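Local atomic coordinates of CRISPR-associated endonuclease Cas9 (Campylobacter jejuni subsp. jejuni serotype O:2, PDB entry 5X2H), a protein that uses a guide RNA to recognise invading DNA and cleaves its two strands with separate RuvC-like and HNH nuclease domains. Residues N158-L172 with E198-L212. Sequence-based numbering, arbitrary orientation.
Sequences NEEKLANYQSVGEYL and ERCIAQSFLKDELKL
N158 binds the loop ahead of helix 203-219 through its amide. N158 ND2 donates to C200 O at 2.6 Å and to E198 O at 2.9 Å. The first bond is straighter (162° against 141°). C200 O lies in the plane of the N158 amide, but ND2 stands above the C200 carbonyl plane. Y171 OH donates to N158 OD1, so both ends of the amide are held; the same hydroxyl also bonds Y176.

E209, with CG anti to its own N and the chain extended, brings OE2 to G169 N (2.9 Å), a weak bond. S167 caps helix 168-175, its OG accepting from E170 N. R111 forms a salt bridge with E209 OE1.

V168 and I201 meet tip to tip, CG1 to CD1 at 3.7 Å. I201 CD1 also touches the Y171 ring edge. V168 CG2 lies against F205 CB. L162 CD2 sits over one face of the F205 ring, a CH-pi contact 4.0 Å from the centroid.

The E159 carboxylate makes a polar contact at that ring's edge, nearly perpendicular to it.

Helices 168-175 and 203-219 pack nearly at right angles (105° between the short segments), about 4 Å from the bound nucleic acid at the nearest atom. This all-helical region is probably part of the Cas9 recognition lobe.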
loop_
_atom_site.group_PDB
_atom_site.type_symbol
_atom_site.label_atom_id
_atom_site.label_comp_id
_atom_site.label_asym_id
_atom_site.label_seq_id
_atom_site.Cartn_x
_atom_site.Cartn_y
_atom_site.Cartn_z
ATOM N N ASN A 158 4.009 -2.444 33.808
ATOM C CA ASN A 158 5.169 -3.269 34.127
ATOM C C ASN A 158 6.303 -2.443 34.718
ATOM O O ASN A 158 7.074 -2.952 35.540
ATOM C CB ASN A 158 5.649 -4.009 32.879
ATOM C CG ASN A 158 4.816 -5.234 32.574
ATOM O OD1 ASN A 158 4.365 -5.929 33.483
ATOM N ND2 ASN A 158 4.605 -5.507 31.291
ATOM N N GLU A 159 6.423 -1.175 34.317
ATOM C CA GLU A 159 7.488 -0.330 34.846
ATOM C C GLU A 159 7.330 -0.115 36.345
ATOM O O GLU A 159 8.321 -0.086 37.085
ATOM C CB GLU A 159 7.512 1.011 34.109
ATOM C CG GLU A 159 8.386 2.072 34.764
ATOM C CD GLU A 159 8.455 3.356 33.960
ATOM O OE1 GLU A 159 9.566 3.734 33.533
ATOM O OE2 GLU A 159 7.395 3.983 33.747
ATOM N N GLU A 160 6.090 0.026 36.815
ATOM C CA GLU A 160 5.866 0.272 38.235
ATOM C C GLU A 160 6.175 -0.967 39.070
ATOM O O GLU A 160 6.761 -0.859 40.154
ATOM C CB GLU A 160 4.430 0.743 38.461
ATOM C CG GLU A 160 4.092 2.024 37.710
ATOM C CD GLU A 160 2.658 2.471 37.924
ATOM O OE1 GLU A 160 1.965 1.869 38.774
ATOM O OE2 GLU A 160 2.223 3.423 37.241
ATOM N N LYS A 161 5.790 -2.151 38.585
ATOM C CA LYS A 161 6.177 -3.381 39.269
ATOM C C LYS A 161 7.683 -3.594 39.224
ATOM O O LYS A 161 8.256 -4.176 40.152
ATOM C CB LYS A 161 5.471 -4.588 38.647
ATOM C CG LYS A 161 4.070 -4.868 39.169
ATOM C CD LYS A 161 3.023 -4.053 38.435
ATOM C CE LYS A 161 1.668 -4.739 38.482
ATOM N NZ LYS A 161 1.706 -6.071 37.813
ATOM N N LEU A 162 8.335 -3.125 38.159
ATOM C CA LEU A 162 9.754 -3.389 37.956
ATOM C C LEU A 162 10.637 -2.672 38.968
ATOM O O LEU A 162 11.815 -3.021 39.098
ATOM C CB LEU A 162 10.146 -2.987 36.534
ATOM C CG LEU A 162 11.257 -3.774 35.841
ATOM C CD1 LEU A 162 11.063 -5.259 36.053
ATOM C CD2 LEU A 162 11.269 -3.447 34.355
ATOM N N ALA A 163 10.101 -1.683 39.688
ATOM C CA ALA A 163 10.914 -0.925 40.633
ATOM C C ALA A 163 11.272 -1.731 41.876
ATOM O O ALA A 163 12.171 -1.329 42.620
ATOM C CB ALA A 163 10.193 0.362 41.035
ATOM N N ASN A 164 10.592 -2.850 42.118
ATOM C CA ASN A 164 10.880 -3.712 43.255
ATOM C C ASN A 164 11.845 -4.841 42.915
ATOM O O ASN A 164 12.023 -5.751 43.729
ATOM C CB ASN A 164 9.581 -4.299 43.815
ATOM C CG ASN A 164 8.791 -3.298 44.630
ATOM O OD1 ASN A 164 8.938 -2.087 44.463
ATOM N ND2 ASN A 164 7.951 -3.799 45.528
ATOM N N TYR A 165 12.473 -4.803 41.742
ATOM C CA TYR A 165 13.353 -5.876 41.308
ATOM C C TYR A 165 14.631 -5.298 40.723
ATOM O O TYR A 165 14.657 -4.164 40.237
ATOM C CB TYR A 165 12.669 -6.781 40.275
ATOM C CG TYR A 165 11.593 -7.660 40.865
ATOM C CD1 TYR A 165 11.912 -8.871 41.463
ATOM C CD2 TYR A 165 10.257 -7.278 40.828
ATOM C CE1 TYR A 165 10.935 -9.679 42.007
ATOM C CE2 TYR A 165 9.271 -8.081 41.368
ATOM C CZ TYR A 165 9.616 -9.280 41.958
ATOM O OH TYR A 165 8.641 -10.086 42.501
ATOM N N GLN A 166 15.696 -6.100 40.774
ATOM C CA GLN A 166 16.967 -5.683 40.195
ATOM C C GLN A 166 16.881 -5.608 38.676
ATOM O O GLN A 166 17.327 -4.630 38.066
ATOM C CB GLN A 166 18.079 -6.646 40.608
ATOM C CG GLN A 166 18.376 -6.682 42.091
ATOM C CD GLN A 166 19.789 -7.144 42.371
ATOM O OE1 GLN A 166 20.750 -6.421 42.113
ATOM N NE2 GLN A 166 19.925 -8.359 42.887
ATOM N N SER A 167 16.310 -6.634 38.049
ATOM C CA SER A 167 16.341 -6.764 36.603
ATOM C C SER A 167 15.012 -7.305 36.104
ATOM O O SER A 167 14.193 -7.822 36.871
ATOM C CB SER A 167 17.483 -7.684 36.153
ATOM O OG SER A 167 17.199 -9.040 36.464
ATOM N N VAL A 168 14.809 -7.179 34.790
ATOM C CA VAL A 168 13.641 -7.774 34.151
ATOM C C VAL A 168 13.659 -9.288 34.322
ATOM O O VAL A 168 12.618 -9.914 34.564
ATOM C CB VAL A 168 13.588 -7.373 32.665
ATOM C CG1 VAL A 168 12.523 -8.172 31.929
ATOM C CG2 VAL A 168 13.339 -5.879 32.525
ATOM N N GLY A 169 14.843 -9.893 34.217
ATOM C CA GLY A 169 14.945 -11.337 34.356
ATOM C C GLY A 169 14.440 -11.835 35.697
ATOM O O GLY A 169 13.657 -12.785 35.766
ATOM N N GLU A 170 14.883 -11.197 36.784
ATOM C CA GLU A 170 14.408 -11.585 38.110
ATOM C C GLU A 170 12.904 -11.375 38.236
ATOM O O GLU A 170 12.201 -12.197 38.837
ATOM C CB GLU A 170 15.147 -10.792 39.189
ATOM C CG GLU A 170 14.659 -11.076 40.602
ATOM C CD GLU A 170 15.268 -10.146 41.633
ATOM O OE1 GLU A 170 15.902 -9.146 41.238
ATOM O OE2 GLU A 170 15.109 -10.414 42.843
ATOM N N TYR A 171 12.395 -10.278 37.673
ATOM C CA TYR A 171 10.966 -9.991 37.740
ATOM C C TYR A 171 10.149 -11.088 37.065
ATOM O O TYR A 171 9.197 -11.616 37.649
ATOM C CB TYR A 171 10.692 -8.630 37.102
ATOM C CG TYR A 171 9.238 -8.320 36.822
ATOM C CD1 TYR A 171 8.310 -8.232 37.854
ATOM C CD2 TYR A 171 8.799 -8.083 35.526
ATOM C CE1 TYR A 171 6.982 -7.936 37.598
ATOM C CE2 TYR A 171 7.477 -7.784 35.260
ATOM C CZ TYR A 171 6.573 -7.711 36.297
ATOM O OH TYR A 171 5.258 -7.414 36.025
ATOM N N LEU A 172 10.517 -11.453 35.837
ATOM C CA LEU A 172 9.780 -12.498 35.133
ATOM C C LEU A 172 9.985 -13.859 35.788
ATOM O O LEU A 172 9.061 -14.679 35.830
ATOM C CB LEU A 172 10.202 -12.541 33.665
ATOM C CG LEU A 172 9.884 -11.292 32.840
ATOM C CD1 LEU A 172 10.387 -11.443 31.408
ATOM C CD2 LEU A 172 8.388 -11.004 32.863
ATOM N N GLU A 198 0.098 -7.971 27.922
ATOM C CA GLU A 198 0.264 -7.614 29.329
ATOM C C GLU A 198 1.726 -7.622 29.764
ATOM O O GLU A 198 2.104 -6.872 30.671
ATOM C CB GLU A 198 -0.558 -8.574 30.193
ATOM C CG GLU A 198 -0.685 -8.189 31.656
ATOM C CD GLU A 198 -1.561 -9.162 32.426
ATOM O OE1 GLU A 198 -2.049 -10.133 31.808
ATOM O OE2 GLU A 198 -1.764 -8.959 33.642
ATOM N N ARG A 199 2.559 -8.450 29.141
ATOM C CA ARG A 199 3.940 -8.629 29.568
ATOM C C ARG A 199 4.919 -7.702 28.853
ATOM O O ARG A 199 6.131 -7.834 29.054
ATOM C CB ARG A 199 4.364 -10.085 29.361
ATOM C CG ARG A 199 3.440 -11.109 30.006
ATOM C CD ARG A 199 3.717 -11.260 31.496
ATOM N NE ARG A 199 2.995 -12.396 32.060
ATOM C CZ ARG A 199 1.824 -12.308 32.684
ATOM N NH1 ARG A 199 1.242 -13.403 33.155
ATOM N NH2 ARG A 199 1.240 -11.128 32.844
ATOM N N CYS A 200 4.430 -6.770 28.034
ATOM C CA CYS A 200 5.321 -5.890 27.284
ATOM C C CYS A 200 6.142 -5.012 28.221
ATOM O O CYS A 200 5.599 -4.366 29.123
ATOM C CB CYS A 200 4.515 -5.025 26.319
ATOM S SG CYS A 200 3.917 -5.907 24.865
ATOM N N ILE A 201 7.455 -4.995 28.005
ATOM C CA ILE A 201 8.392 -4.230 28.819
ATOM C C ILE A 201 9.277 -3.401 27.898
ATOM O O ILE A 201 9.749 -3.896 26.868
ATOM C CB ILE A 201 9.247 -5.152 29.716
ATOM C CG1 ILE A 201 8.350 -5.924 30.685
ATOM C CG2 ILE A 201 10.296 -4.350 30.476
ATOM C CD1 ILE A 201 9.105 -6.854 31.605
ATOM N N ALA A 202 9.499 -2.141 28.272
ATOM C CA ALA A 202 10.280 -1.231 27.442
ATOM C C ALA A 202 11.692 -1.762 27.225
ATOM O O ALA A 202 12.322 -2.306 28.137
ATOM C CB ALA A 202 10.336 0.158 28.081
ATOM N N GLN A 203 12.191 -1.582 26.000
ATOM C CA GLN A 203 13.482 -2.143 25.613
ATOM C C GLN A 203 14.625 -1.621 26.481
ATOM O O GLN A 203 15.591 -2.351 26.731
ATOM C CB GLN A 203 13.738 -1.842 24.133
ATOM C CG GLN A 203 15.140 -2.158 23.646
ATOM C CD GLN A 203 15.267 -2.043 22.142
ATOM O OE1 GLN A 203 16.236 -1.482 21.632
ATOM N NE2 GLN A 203 14.285 -2.575 21.421
ATOM N N SER A 204 14.530 -0.377 26.961
ATOM C CA SER A 204 15.614 0.194 27.754
ATOM C C SER A 204 15.854 -0.590 29.040
ATOM O O SER A 204 16.986 -0.636 29.533
ATOM C CB SER A 204 15.320 1.657 28.079
ATOM O OG SER A 204 14.191 1.776 28.927
ATOM N N PHE A 205 14.809 -1.208 29.597
ATOM C CA PHE A 205 14.995 -2.006 30.805
ATOM C C PHE A 205 15.750 -3.295 30.514
ATOM O O PHE A 205 16.533 -3.755 31.353
ATOM C CB PHE A 205 13.646 -2.313 31.456
ATOM C CG PHE A 205 12.993 -1.117 32.089
ATOM C CD1 PHE A 205 13.589 -0.477 33.163
ATOM C CD2 PHE A 205 11.782 -0.637 31.616
ATOM C CE1 PHE A 205 12.995 0.624 33.751
ATOM C CE2 PHE A 205 11.181 0.463 32.201
ATOM C CZ PHE A 205 11.789 1.096 33.271
ATOM N N LEU A 206 15.539 -3.887 29.338
ATOM C CA LEU A 206 16.285 -5.089 28.982
ATOM C C LEU A 206 17.732 -4.764 28.637
ATOM O O LEU A 206 18.620 -5.600 28.842
ATOM C CB LEU A 206 15.591 -5.808 27.825
ATOM C CG LEU A 206 14.277 -6.496 28.211
ATOM C CD1 LEU A 206 13.249 -6.347 27.122
ATOM C CD2 LEU A 206 14.511 -7.967 28.522
ATOM N N LYS A 207 17.991 -3.563 28.117
ATOM C CA LYS A 207 19.373 -3.129 27.960
ATOM C C LYS A 207 20.032 -2.907 29.314
ATOM O O LYS A 207 21.224 -3.192 29.476
ATOM C CB LYS A 207 19.437 -1.858 27.111
ATOM C CG LYS A 207 20.842 -1.477 26.673
ATOM C CD LYS A 207 20.823 -0.303 25.705
ATOM C CE LYS A 207 22.208 -0.037 25.136
ATOM N NZ LYS A 207 22.177 1.033 24.099
ATOM N N ASP A 208 19.272 -2.418 30.300
ATOM C CA ASP A 208 19.813 -2.262 31.646
ATOM C C ASP A 208 20.170 -3.611 32.256
ATOM O O ASP A 208 21.161 -3.725 32.985
ATOM C CB ASP A 208 18.814 -1.527 32.539
ATOM C CG ASP A 208 18.548 -0.109 32.076
ATOM O OD1 ASP A 208 19.437 0.488 31.434
ATOM O OD2 ASP A 208 17.446 0.409 32.355
ATOM N N GLU A 209 19.376 -4.644 31.970
ATOM C CA GLU A 209 19.644 -5.954 32.552
ATOM C C GLU A 209 20.939 -6.542 32.006
ATOM O O GLU A 209 21.792 -7.007 32.771
ATOM C CB GLU A 209 18.472 -6.900 32.295
ATOM C CG GLU A 209 18.704 -8.302 32.840
ATOM C CD GLU A 209 17.556 -9.249 32.548
ATOM O OE1 GLU A 209 17.714 -10.465 32.792
ATOM O OE2 GLU A 209 16.500 -8.781 32.070
ATOM N N LEU A 210 21.106 -6.522 30.681
ATOM C CA LEU A 210 22.322 -7.067 30.086
ATOM C C LEU A 210 23.562 -6.289 30.520
ATOM O O LEU A 210 24.638 -6.880 30.669
ATOM C CB LEU A 210 22.196 -7.080 28.563
ATOM C CG LEU A 210 23.246 -7.898 27.810
ATOM C CD1 LEU A 210 23.395 -9.277 28.429
ATOM C CD2 LEU A 210 22.873 -8.009 26.335
ATOM N N LYS A 211 23.437 -4.975 30.732
ATOM C CA LYS A 211 24.553 -4.222 31.300
ATOM C C LYS A 211 24.830 -4.655 32.734
ATOM O O LYS A 211 25.993 -4.785 33.136
ATOM C CB LYS A 211 24.268 -2.720 31.248
ATOM C CG LYS A 211 24.268 -2.125 29.850
ATOM C CD LYS A 211 24.041 -0.620 29.894
ATOM C CE LYS A 211 24.084 -0.011 28.502
ATOM N NZ LYS A 211 23.785 1.445 28.528
ATOM N N LEU A 212 23.774 -4.883 33.518
ATOM C CA LEU A 212 23.950 -5.312 34.900
ATOM C C LEU A 212 24.536 -6.716 34.973
ATOM O O LEU A 212 25.381 -6.999 35.830
ATOM C CB LEU A 212 22.614 -5.249 35.640
ATOM C CG LEU A 212 22.602 -5.769 37.080
ATOM C CD1 LEU A 212 23.468 -4.894 37.978
ATOM C CD2 LEU A 212 21.179 -5.851 37.609
#